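Local coordinates for alkaline phosphatase (PDB 2W5V), which probably hydrolyses phosphate monoesters as an alkaline phosphatase, using two zinc ions and one magnesium ion, at residues B[88-102]-B[136-148]. The protein carries 1 engineered substitution. Sequence-based numbering, arbitrary orientation.
With MG (magnesium ion), chain I.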
ATOM      1  N   ALA B  88      -8.598  -1.102  16.665  1.00 15.03           N
ATOM      2  CA  ALA B  88      -7.874  -2.101  17.436  1.00 16.16           C
ATOM      3  C   ALA B  88      -8.799  -3.240  17.859  1.00 19.35           C
ATOM      4  O   ALA B  88      -8.376  -4.394  17.935  1.00 15.74           O
ATOM      5  CB  ALA B  88      -7.243  -1.466  18.663  1.00 15.71           C
ATOM      6  N   THR B  89     -10.053  -2.909  18.158  1.00 11.61           N
ATOM      7  CA  THR B  89     -11.016  -3.936  18.565  1.00  9.25           C
ATOM      8  C   THR B  89     -11.291  -4.898  17.385  1.00 14.65           C
ATOM      9  O   THR B  89     -11.548  -6.089  17.587  1.00 13.64           O
ATOM     10  CB  THR B  89     -12.333  -3.312  19.102  1.00 14.65           C
ATOM     11  OG1 THR B  89     -12.056  -2.554  20.293  1.00 14.58           O
ATOM     12  CG2 THR B  89     -13.347  -4.406  19.452  1.00 18.32           C
ATOM     13  N   ALA B  90     -11.216  -4.389  16.155  1.00 16.96           N
ATOM     14  CA  ALA B  90     -11.330  -5.265  14.987  1.00 17.23           C
ATOM     15  C   ALA B  90     -10.262  -6.358  15.056  1.00 17.65           C
ATOM     16  O   ALA B  90     -10.555  -7.536  14.842  1.00 20.43           O
ATOM     17  CB  ALA B  90     -11.195  -4.469  13.696  1.00 17.48           C
ATOM     18  N   PHE B  91      -9.028  -5.958  15.363  1.00 15.41           N
ATOM     19  CA  PHE B  91      -7.900  -6.891  15.475  1.00 16.83           C
ATOM     20  C   PHE B  91      -8.016  -7.797  16.702  1.00 19.99           C
ATOM     21  O   PHE B  91      -7.759  -9.000  16.634  1.00 18.67           O
ATOM     22  CB  PHE B  91      -6.570  -6.146  15.595  1.00 13.49           C
ATOM     23  CG  PHE B  91      -6.247  -5.236  14.438  1.00 17.58           C
ATOM     24  CD1 PHE B  91      -6.778  -5.448  13.175  1.00 14.19           C
ATOM     25  CD2 PHE B  91      -5.360  -4.183  14.618  1.00 17.77           C
ATOM     26  CE1 PHE B  91      -6.446  -4.605  12.110  1.00 15.11           C
ATOM     27  CE2 PHE B  91      -5.026  -3.343  13.563  1.00 21.28           C
ATOM     28  CZ  PHE B  91      -5.567  -3.554  12.308  1.00 15.24           C
ATOM     29  N   SER B  92      -8.372  -7.213  17.840  1.00 13.55           N
ATOM     30  CA  SER B  92      -8.331  -7.968  19.088  1.00 14.73           C
ATOM     31  C   SER B  92      -9.523  -8.899  19.273  1.00 17.84           C
ATOM     32  O   SER B  92      -9.393  -9.927  19.932  1.00 16.98           O
ATOM     33  CB  SER B  92      -8.227  -7.029  20.291  1.00 17.42           C
ATOM     34  OG  SER B  92      -9.435  -6.305  20.460  1.00 23.60           O
ATOM     35  N   CYS B  93     -10.676  -8.533  18.710  1.00 14.37           N
ATOM     36  CA  CYS B  93     -11.921  -9.267  18.953  1.00 15.52           C
ATOM     37  C   CYS B  93     -12.585  -9.828  17.697  1.00 17.63           C
ATOM     38  O   CYS B  93     -13.440 -10.705  17.788  1.00 16.88           O
ATOM     39  CB  CYS B  93     -12.920  -8.398  19.718  1.00 16.63           C
ATOM     40  SG  CYS B  93     -12.322  -7.919  21.361  1.00 18.91           S
ATOM     41  N   GLY B  94     -12.199  -9.319  16.531  1.00 16.35           N
ATOM     42  CA  GLY B  94     -12.680  -9.879  15.280  1.00 15.67           C
ATOM     43  C   GLY B  94     -14.049  -9.409  14.817  1.00 19.46           C
ATOM     44  O   GLY B  94     -14.690 -10.066  13.991  1.00 17.67           O
ATOM     45  N   ILE B  95     -14.498  -8.270  15.335  1.00 15.60           N
ATOM     46  CA  ILE B  95     -15.768  -7.690  14.913  1.00 17.09           C
ATOM     47  C   ILE B  95     -15.598  -6.237  14.483  1.00 21.65           C
ATOM     48  O   ILE B  95     -14.712  -5.541  14.977  1.00 16.70           O
ATOM     49  CB  ILE B  95     -16.790  -7.713  16.055  1.00 20.26           C
ATOM     50  CG1 ILE B  95     -16.228  -6.951  17.259  1.00 24.07           C
ATOM     51  CG2 ILE B  95     -17.138  -9.149  16.422  1.00 16.57           C
ATOM     52  CD1 ILE B  95     -17.279  -6.419  18.157  1.00 37.41           C
ATOM     53  N   LYS B  96     -16.447  -5.794  13.558  1.00 20.25           N
ATOM     54  CA  LYS B  96     -16.594  -4.375  13.271  1.00 17.60           C
ATOM     55  C   LYS B  96     -17.437  -3.774  14.391  1.00 19.54           C
ATOM     56  O   LYS B  96     -18.476  -4.323  14.758  1.00 15.93           O
ATOM     57  CB  LYS B  96     -17.330  -4.167  11.948  1.00 21.88           C
ATOM     58  CG  LYS B  96     -16.591  -4.671  10.718  1.00 23.93           C
ATOM     59  CD  LYS B  96     -15.544  -3.662  10.251  1.00 18.80           C
ATOM     60  CE  LYS B  96     -15.132  -3.923   8.807  1.00 14.48           C
ATOM     61  NZ  LYS B  96     -13.919  -3.113   8.428  1.00 10.16           N
ATOM     62  N   THR B  97     -17.000  -2.642  14.924  1.00 14.81           N
ATOM     63  CA  THR B  97     -17.728  -1.991  16.008  1.00 16.86           C
ATOM     64  C   THR B  97     -17.653  -0.478  15.838  1.00 19.89           C
ATOM     65  O   THR B  97     -17.033   0.002  14.882  1.00 20.20           O
ATOM     66  CB  THR B  97     -17.206  -2.453  17.389  1.00 20.54           C
ATOM     67  OG1 THR B  97     -18.059  -1.940  18.422  1.00 17.73           O
ATOM     68  CG2 THR B  97     -15.762  -1.998  17.625  1.00 19.85           C
ATOM     69  N   TYR B  98     -18.294   0.266  16.742  1.00 18.27           N
ATOM     70  CA  TYR B  98     -18.436   1.715  16.601  1.00 16.95           C
ATOM     71  C   TYR B  98     -17.180   2.460  17.060  1.00 16.43           C
ATOM     72  O   TYR B  98     -16.497   2.001  17.971  1.00 17.77           O
ATOM     73  CB  TYR B  98     -19.691   2.217  17.348  1.00 20.17           C
ATOM     74  CG  TYR B  98     -19.718   1.955  18.861  1.00 14.76           C
ATOM     75  CD1 TYR B  98     -19.096   2.828  19.745  1.00 14.83           C
ATOM     76  CD2 TYR B  98     -20.381   0.852  19.392  1.00 16.37           C
ATOM     77  CE1 TYR B  98     -19.111   2.608  21.107  1.00 15.46           C
ATOM     78  CE2 TYR B  98     -20.406   0.624  20.767  1.00 19.80           C
ATOM     79  CZ  TYR B  98     -19.769   1.510  21.619  1.00 20.99           C
ATOM     80  OH  TYR B  98     -19.779   1.310  22.989  1.00 21.78           O
ATOM     81  N   ASN B  99     -16.856   3.586  16.423  1.00 18.45           N
ATOM     82  CA  ASN B  99     -15.718   4.384  16.892  1.00 16.80           C
ATOM     83  C   ASN B  99     -15.859   4.670  18.382  1.00 19.90           C
ATOM     84  O   ASN B  99     -16.935   5.068  18.839  1.00 19.88           O
ATOM     85  CB  ASN B  99     -15.568   5.705  16.120  1.00 16.09           C
ATOM     86  CG  ASN B  99     -15.016   5.502  14.706  1.00 21.35           C
ATOM     87  OD1 ASN B  99     -14.702   4.377  14.305  1.00 17.79           O
ATOM     88  ND2 ASN B  99     -14.889   6.598  13.951  1.00 15.66           N
ATOM     89  N   ALA B 100     -14.765   4.459  19.111  1.00 16.21           N
ATOM     90  CA  ALA B 100     -14.673   4.651  20.561  1.00 20.64           C
ATOM     91  C   ALA B 100     -14.898   3.367  21.365  1.00 17.77           C
ATOM     92  O   ALA B 100     -14.598   3.318  22.554  1.00 18.44           O
ATOM     93  CB  ALA B 100     -15.601   5.773  21.051  1.00 23.62           C
ATOM     94  N   ALA B 101     -15.419   2.324  20.727  1.00 18.36           N
ATOM     95  CA  ALA B 101     -15.643   1.061  21.437  1.00 19.59           C
ATOM     96  C   ALA B 101     -14.324   0.409  21.836  1.00 19.29           C
ATOM     97  O   ALA B 101     -13.371   0.417  21.062  1.00 19.07           O
ATOM     98  CB  ALA B 101     -16.467   0.099  20.579  1.00 18.61           C
ATOM     99  N   ILE B 102     -14.278  -0.173  23.033  1.00 17.61           N
ATOM    100  CA  ILE B 102     -13.100  -0.912  23.476  1.00 16.35           C
ATOM    101  C   ILE B 102     -13.494  -2.340  23.820  1.00 20.89           C
ATOM    102  O   ILE B 102     -14.069  -2.587  24.887  1.00 18.77           O
ATOM    103  CB  ILE B 102     -12.449  -0.261  24.718  1.00 15.99           C
ATOM    104  CG1 ILE B 102     -12.010   1.170  24.403  1.00 19.26           C
ATOM    105  CG2 ILE B 102     -11.254  -1.094  25.204  1.00 18.00           C
ATOM    106  CD1 ILE B 102     -10.810   1.263  23.462  1.00 21.41           C
ATOM    107  N   ALA B 136      -6.309   3.661  23.606  1.00 17.57           N
ATOM    108  CA  ALA B 136      -7.255   2.821  22.878  1.00 15.59           C
ATOM    109  C   ALA B 136      -6.656   1.516  22.341  1.00 19.27           C
ATOM    110  O   ALA B 136      -7.281   0.459  22.443  1.00 17.20           O
ATOM    111  CB  ALA B 136      -7.915   3.618  21.739  1.00 18.66           C
ATOM    112  N   THR B 137      -5.458   1.583  21.762  1.00 13.93           N
ATOM    113  CA  THR B 137      -4.877   0.401  21.126  1.00 15.87           C
ATOM    114  C   THR B 137      -4.543  -0.740  22.113  1.00 18.76           C
ATOM    115  O   THR B 137      -5.052  -1.857  21.953  1.00 20.17           O
ATOM    116  CB  THR B 137      -3.647   0.758  20.253  1.00 19.09           C
ATOM    117  OG1 THR B 137      -3.956   1.898  19.451  1.00 14.54           O
ATOM    118  CG2 THR B 137      -3.288  -0.404  19.336  1.00 12.85           C
ATOM    119  N   PRO B 138      -3.695  -0.467  23.129  1.00 18.71           N
ATOM    120  CA  PRO B 138      -3.411  -1.514  24.121  1.00 15.72           C
ATOM    121  C   PRO B 138      -4.696  -1.932  24.820  1.00 18.69           C
ATOM    122  O   PRO B 138      -4.904  -3.114  25.058  1.00 18.21           O
ATOM    123  CB  PRO B 138      -2.504  -0.818  25.157  1.00 19.07           C
ATOM    124  CG  PRO B 138      -2.168   0.490  24.629  1.00 24.09           C
ATOM    125  CD  PRO B 138      -3.038   0.811  23.444  1.00 21.09           C
ATOM    126  N   ALA B 139      -5.552  -0.969  25.143  1.00 17.22           N
ATOM    127  CA  ALA B 139      -6.742  -1.251  25.947  1.00 18.71           C
ATOM    128  C   ALA B 139      -7.630  -2.293  25.276  1.00 17.33           C
ATOM    129  O   ALA B 139      -8.196  -3.166  25.938  1.00 18.43           O
ATOM    130  CB  ALA B 139      -7.533   0.019  26.191  1.00 13.95           C
ATOM    131  N   SER B 140      -7.755  -2.188  23.960  1.00 14.60           N
ATOM    132  CA  SER B 140      -8.614  -3.099  23.219  1.00 13.83           C
ATOM    133  C   SER B 140      -8.175  -4.552  23.360  1.00 15.72           C
ATOM    134  O   SER B 140      -8.953  -5.461  23.085  1.00 20.34           O
ATOM    135  CB  SER B 140      -8.668  -2.715  21.735  1.00 20.28           C
ATOM    136  OG  SER B 140      -9.271  -1.446  21.565  1.00 25.65           O
ATOM    137  N   PHE B 141      -6.938  -4.777  23.793  1.00 16.28           N
ATOM    138  CA  PHE B 141      -6.446  -6.143  23.942  1.00 17.67           C
ATOM    139  C   PHE B 141      -6.629  -6.742  25.351  1.00 23.16           C
ATOM    140  O   PHE B 141      -6.401  -7.931  25.548  1.00 24.80           O
ATOM    141  CB  PHE B 141      -4.990  -6.249  23.472  1.00 15.93           C
ATOM    142  CG  PHE B 141      -4.848  -6.192  21.972  1.00 18.95           C
ATOM    143  CD1 PHE B 141      -4.903  -4.977  21.307  1.00 18.07           C
ATOM    144  CD2 PHE B 141      -4.716  -7.354  21.227  1.00 14.93           C
ATOM    145  CE1 PHE B 141      -4.807  -4.913  19.925  1.00 18.29           C
ATOM    146  CE2 PHE B 141      -4.613  -7.295  19.834  1.00 15.55           C
ATOM    147  CZ  PHE B 141      -4.661  -6.074  19.188  1.00 17.60           C
ATOM    148  N   TYR B 142      -7.050  -5.940  26.324  1.00 16.87           N
ATOM    149  CA  TYR B 142      -7.252  -6.489  27.670  1.00 22.51           C
ATOM    150  C   TYR B 142      -8.492  -5.990  28.411  1.00 19.99           C
ATOM    151  O   TYR B 142      -8.841  -6.543  29.449  1.00 20.52           O
ATOM    152  CB  TYR B 142      -6.013  -6.277  28.548  1.00 23.85           C
ATOM    153  CG  TYR B 142      -5.735  -4.826  28.892  1.00 21.35           C
ATOM    154  CD1 TYR B 142      -6.375  -4.198  29.969  1.00 19.14           C
ATOM    155  CD2 TYR B 142      -4.831  -4.088  28.149  1.00 18.69           C
ATOM    156  CE1 TYR B 142      -6.110  -2.863  30.285  1.00 20.31           C
ATOM    157  CE2 TYR B 142      -4.561  -2.770  28.453  1.00 20.53           C
ATOM    158  CZ  TYR B 142      -5.195  -2.160  29.518  1.00 24.01           C
ATOM    159  OH  TYR B 142      -4.905  -0.841  29.789  1.00 21.03           O
ATOM    160  N   ALA B 143      -9.147  -4.956  27.891  1.00 16.01           N
ATOM    161  CA  ALA B 143     -10.300  -4.372  28.569  1.00 18.41           C
ATOM    162  C   ALA B 143     -11.578  -4.433  27.742  1.00 23.04           C
ATOM    163  O   ALA B 143     -11.545  -4.690  26.542  1.00 24.63           O
ATOM    164  CB  ALA B 143     -10.012  -2.933  28.970  1.00 19.06           C
ATOM    165  N   HIS B 144     -12.703  -4.187  28.402  1.00 17.48           N
ATOM    166  CA  HIS B 144     -13.988  -4.068  27.724  1.00 23.71           C
ATOM    167  C   HIS B 144     -14.716  -2.850  28.269  1.00 25.06           C
ATOM    168  O   HIS B 144     -15.187  -2.862  29.401  1.00 25.68           O
ATOM    169  CB  HIS B 144     -14.824  -5.328  27.957  1.00 23.20           C
ATOM    170  CG  HIS B 144     -14.135  -6.587  27.540  1.00 27.54           C
ATOM    171  ND1 HIS B 144     -14.101  -7.019  26.229  1.00 24.84           N
ATOM    172  CD2 HIS B 144     -13.441  -7.507  28.253  1.00 30.40           C
ATOM    173  CE1 HIS B 144     -13.429  -8.152  26.157  1.00 26.87           C
ATOM    174  NE2 HIS B 144     -13.013  -8.469  27.371  1.00 24.87           N
ATOM    175  N   ALA B 145     -14.791  -1.792  27.469  1.00 19.18           N
ATOM    176  CA  ALA B 145     -15.375  -0.535  27.917  1.00 18.64           C
ATOM    177  C   ALA B 145     -16.238   0.069  26.822  1.00 19.43           C
ATOM    178  O   ALA B 145     -15.957  -0.094  25.646  1.00 20.10           O
ATOM    179  CB  ALA B 145     -14.283   0.446  28.341  1.00 21.85           C
ATOM    180  N   LEU B 146     -17.291   0.770  27.225  1.00 19.44           N
ATOM    181  CA  LEU B 146     -18.239   1.349  26.286  1.00 25.07           C
ATOM    182  C   LEU B 146     -17.616   2.486  25.513  1.00 22.23           C
ATOM    183  O   LEU B 146     -18.027   2.785  24.397  1.00 21.30           O
ATOM    184  CB  LEU B 146     -19.464   1.890  27.031  1.00 25.79           C
ATOM    185  CG  LEU B 146     -20.351   0.833  27.663  1.00 36.43           C
ATOM    186  CD1 LEU B 146     -21.538   1.502  28.333  1.00 41.87           C
ATOM    187  CD2 LEU B 146     -20.800  -0.124  26.592  1.00 36.96           C
ATOM    188  N   ASN B 147     -16.641   3.142  26.123  1.00 22.11           N
ATOM    189  CA  ASN B 147     -16.019   4.293  25.496  1.00 21.03           C
ATOM    190  C   ASN B 147     -14.547   4.408  25.857  1.00 18.12           C
ATOM    191  O   ASN B 147     -14.179   4.267  27.022  1.00 18.03           O
ATOM    192  CB  ASN B 147     -16.763   5.570  25.875  1.00 21.82           C
ATOM    193  CG  ASN B 147     -16.339   6.753  25.032  1.00 28.03           C
ATOM    194  OD1 ASN B 147     -15.206   7.220  25.128  1.00 23.28           O
ATOM    195  ND2 ASN B 147     -17.247   7.240  24.190  1.00 30.37           N
ATOM    196  N   ARG B 148     -13.714   4.663  24.850  1.00 16.28           N
ATOM    197  CA  ARG B 148     -12.266   4.704  25.029  1.00 16.11           C
ATOM    198  C   ARG B 148     -11.851   5.769  26.053  1.00 21.80           C
ATOM    199  O   ARG B 148     -10.743   5.730  26.590  1.00 21.08           O
ATOM    200  CB  ARG B 148     -11.602   5.032  23.689  1.00 15.42           C
ATOM    201  CG  ARG B 148     -12.010   6.405  23.164  1.00 23.48           C
ATOM    202  CD  ARG B 148     -11.325   6.746  21.858  1.00 27.97           C
ATOM    203  NE  ARG B 148      -9.880   6.857  22.019  1.00 27.99           N
ATOM    204  CZ  ARG B 148      -9.026   6.938  21.003  1.00 30.23           C
ATOM    205  NH1 ARG B 148      -9.471   6.905  19.747  1.00 24.74           N
ATOM    206  NH2 ARG B 148      -7.728   7.038  21.244  1.00 26.50           N
TER
HETATM  207 MG    MG I1378      -2.907   3.826  19.426  1.00 18.17          MG
HETATM  208  O   HOH W   1      -2.624   3.547  21.680  1.00 16.99           O
HETATM  209  O   HOH W   2      -1.743   5.685  19.294  1.00 17.09           O
HETATM  210  O   HOH W   3      -4.727   5.114  20.013  1.00 20.67           O
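Ser92 and Phe141 join helix 86-93 to the short helix 136-139 beside the metal site of the alkaline phosphatase fold. CB of Ser92 sits over the centre of the Phe141 ring, 3.6 Å from its centroid and 10° off the normal, a CH-pi contact. OG of Ser92, set between backbone N and carbonyl carbon (chi1 69°), donates to Ser140 O at 2.8 Å, from above the carbonyl plane. CB of Phe91 approaches CZ of Phe141 obliquely. The Phe141 side chain also touches Leu39 and Ile41 of strand 36-42, and Phe250 and Met252 of strand 249-255. A serine in place of Phe141 would probably open a gap between helix 86-93 and the central sheet and leave Ser92 CB without its aromatic face. Ala88 CB packs against Ser140 CB and OG. The hydroxyl of Ser140 turns back along its own chain and donates to Ala136 O, which the Ser140 N-H grips from the opposite face. Thr137 OG1 binds magnesium at 2.2 Å, together with Asp43 and Glu254.

CB of Ile102 points toward residues 136-148. Its CG2 meets Ala139 CB and its CD1 meets Ala136 CB. Its backbone forms a single antiparallel hydrogen-bonded bridge with Ala145. NH1 of Arg148 forms a salt bridge with Asp83 and a hydrogen bond with the phosphoserine at position 84. Tyr98 OH donates to Leu146 O at 2.7 Å, in the carbonyl plane and on a lone pair.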